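Local coordinates for protein transcription regulator (Lactobacillus plantarum WCFS1, PDB 3CLK) that probably regulates transcription as a DNA-binding dimer of the LacI type, sensing an effector through its periplasmic-binding-protein-like region, at residues B[105-110]-B[268-273]. Residues are numbered along the deposited sequence; the frame is centred on the assembly and turned at random.
Sequences ISSDDE and IPVNPV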
loop_
_atom_site.group_PDB
_atom_site.type_symbol
_atom_site.label_atom_id
_atom_site.label_comp_id
_atom_site.label_asym_id
_atom_site.label_seq_id
_atom_site.Cartn_x
_atom_site.Cartn_y
_atom_site.Cartn_z
ATOM N N ILE B 105 16.425 9.863 10.389
ATOM C CA ILE B 105 15.639 9.272 11.456
ATOM C C ILE B 105 15.167 7.943 10.887
ATOM O O ILE B 105 14.476 7.913 9.861
ATOM C CB ILE B 105 14.413 10.118 11.790
ATOM C CG1 ILE B 105 14.856 11.479 12.332
ATOM C CG2 ILE B 105 13.529 9.373 12.785
ATOM C CD1 ILE B 105 13.713 12.470 12.487
ATOM N N SER B 106 15.551 6.850 11.537
ATOM C CA SER B 106 15.165 5.525 11.074
ATOM C C SER B 106 15.416 4.498 12.158
ATOM O O SER B 106 15.744 4.847 13.295
ATOM C CB SER B 106 15.977 5.142 9.837
ATOM O OG SER B 106 17.349 5.014 10.163
ATOM N N SER B 107 15.252 3.228 11.796
ATOM C CA SER B 107 15.482 2.129 12.721
ATOM C C SER B 107 16.949 1.762 12.650
ATOM O O SER B 107 17.656 2.159 11.715
ATOM C CB SER B 107 14.653 0.899 12.328
ATOM O OG SER B 107 13.260 1.146 12.427
ATOM N N ASP B 108 17.411 1.005 13.640
ATOM C CA ASP B 108 18.788 0.544 13.655
ATOM C C ASP B 108 18.727 -0.724 12.811
ATOM O O ASP B 108 18.347 -1.789 13.302
ATOM C CB ASP B 108 19.216 0.203 15.078
ATOM C CG ASP B 108 20.659 -0.230 15.155
ATOM O OD1 ASP B 108 21.123 -0.944 14.241
ATOM O OD2 ASP B 108 21.325 0.134 16.137
ATOM N N ASP B 109 19.086 -0.608 11.537
ATOM C CA ASP B 109 19.020 -1.753 10.636
ATOM C C ASP B 109 19.789 -2.965 11.116
ATOM O O ASP B 109 19.306 -4.088 11.005
ATOM C CB ASP B 109 19.485 -1.361 9.231
ATOM C CG ASP B 109 18.468 -0.504 8.508
ATOM O OD1 ASP B 109 17.351 -1.001 8.252
ATOM O OD2 ASP B 109 18.774 0.661 8.202
ATOM N N GLU B 110 20.983 -2.763 11.651
ATOM C CA GLU B 110 21.721 -3.916 12.125
ATOM C C GLU B 110 20.924 -4.609 13.228
ATOM O O GLU B 110 20.816 -5.835 13.245
ATOM C CB GLU B 110 23.101 -3.519 12.660
ATOM C CG GLU B 110 23.953 -4.746 12.959
ATOM C CD GLU B 110 25.316 -4.422 13.536
ATOM O OE1 GLU B 110 25.997 -3.520 13.000
ATOM O OE2 GLU B 110 25.708 -5.085 14.515
ATOM N N ILE B 268 14.991 4.926 15.856
ATOM C CA ILE B 268 13.712 4.698 16.507
ATOM C C ILE B 268 13.674 3.204 16.810
ATOM O O ILE B 268 13.852 2.375 15.911
ATOM C CB ILE B 268 12.531 5.054 15.581
ATOM C CG1 ILE B 268 12.650 6.510 15.119
ATOM C CG2 ILE B 268 11.207 4.839 16.319
ATOM C CD1 ILE B 268 12.473 7.538 16.232
ATOM N N PRO B 269 13.445 2.837 18.082
ATOM C CA PRO B 269 13.397 1.424 18.473
ATOM C C PRO B 269 12.365 0.616 17.679
ATOM O O PRO B 269 11.349 1.154 17.233
ATOM C CB PRO B 269 13.047 1.490 19.964
ATOM C CG PRO B 269 13.597 2.826 20.394
ATOM C CD PRO B 269 13.200 3.715 19.243
ATOM N N VAL B 270 12.652 -0.666 17.476
ATOM C CA VAL B 270 11.730 -1.566 16.791
ATOM C C VAL B 270 11.280 -2.589 17.831
ATOM O O VAL B 270 11.936 -2.769 18.860
ATOM C CB VAL B 270 12.387 -2.339 15.620
ATOM C CG1 VAL B 270 12.869 -1.371 14.550
ATOM C CG2 VAL B 270 13.510 -3.215 16.139
ATOM N N ASN B 271 10.167 -3.261 17.564
ATOM C CA ASN B 271 9.653 -4.247 18.505
ATOM C C ASN B 271 9.057 -5.454 17.807
ATOM O O ASN B 271 8.297 -5.318 16.851
ATOM C CB ASN B 271 8.575 -3.623 19.389
ATOM C CG ASN B 271 9.067 -2.404 20.126
ATOM O OD1 ASN B 271 9.276 -1.347 19.529
ATOM N ND2 ASN B 271 9.269 -2.545 21.430
ATOM N N PRO B 272 9.395 -6.659 18.281
ATOM C CA PRO B 272 8.843 -7.857 17.654
ATOM C C PRO B 272 7.364 -8.006 18.001
ATOM O O PRO B 272 6.951 -7.751 19.136
ATOM C CB PRO B 272 9.704 -8.977 18.234
ATOM C CG PRO B 272 10.067 -8.452 19.592
ATOM C CD PRO B 272 10.403 -7.010 19.296
ATOM N N VAL B 273 6.566 -8.375 17.006
ATOM C CA VAL B 273 5.138 -8.585 17.197
ATOM C C VAL B 273 4.851 -10.029 16.800
ATOM O O VAL B 273 4.881 -10.378 15.617
ATOM C CB VAL B 273 4.295 -7.657 16.310
ATOM C CG1 VAL B 273 2.819 -8.032 16.435
ATOM C CG2 VAL B 273 4.512 -6.210 16.715
HETATM O O HOH W 1 11.413 1.798 14.554
HETATM O O HOH W 2 15.498 0.390 15.738
#
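The amide of I268 donates to the carbonyl of S106, N to O 2.7 Å with 158° at the hydrogen, and so continues the parallel pairing of strands 104-106 and 265-267 into the crossover between the lobes. The pair is a worked example of the hinge in the periplasmic-binding-protein fold, where crossing segments run side by side between two lobes. One residue further along 105-110 comes the closest CA approach, 4.9 Å between S107 and I268. Here S107 meets the same I268 through a CA-H...O contact, its CA 3.6 Å from the I268 carbonyl oxygen.

Two waters take over where direct pairing ends. One bridges the backbones, donating to I268 O (2.6 Å) and accepting from D108 N. The other donates to S107 OG and to P269 O, the latter at 2.8 Å. The S107 hydroxyl is also hydrogen-bonded to Q238, just past strand 234-237 of the same chain, so this buried hydroxyl has two polar partners, the water and Q238.

Side-chain packing accompanies the polar seam. The CG2 branch of I105 lies across the I268 side chain, 3.8 Å from CG1, and also reaches CD1. Further along, V270 sets its CG1 methyl against S107, 3.6 Å from CB; with OG beside the S107 backbone N (chi1 -64°), the hydroxyl meets the same methyl.

Beyond the crossing, D108 N-caps helix 109-121 by accepting from the D111 amide, while 271-273 pairs antiparallel with strand 234-237 in the sheet of the second lobe. Helix 240-256 packs on I105, S107 and I268; I112 of helix 109-121 touches both S107 and V270.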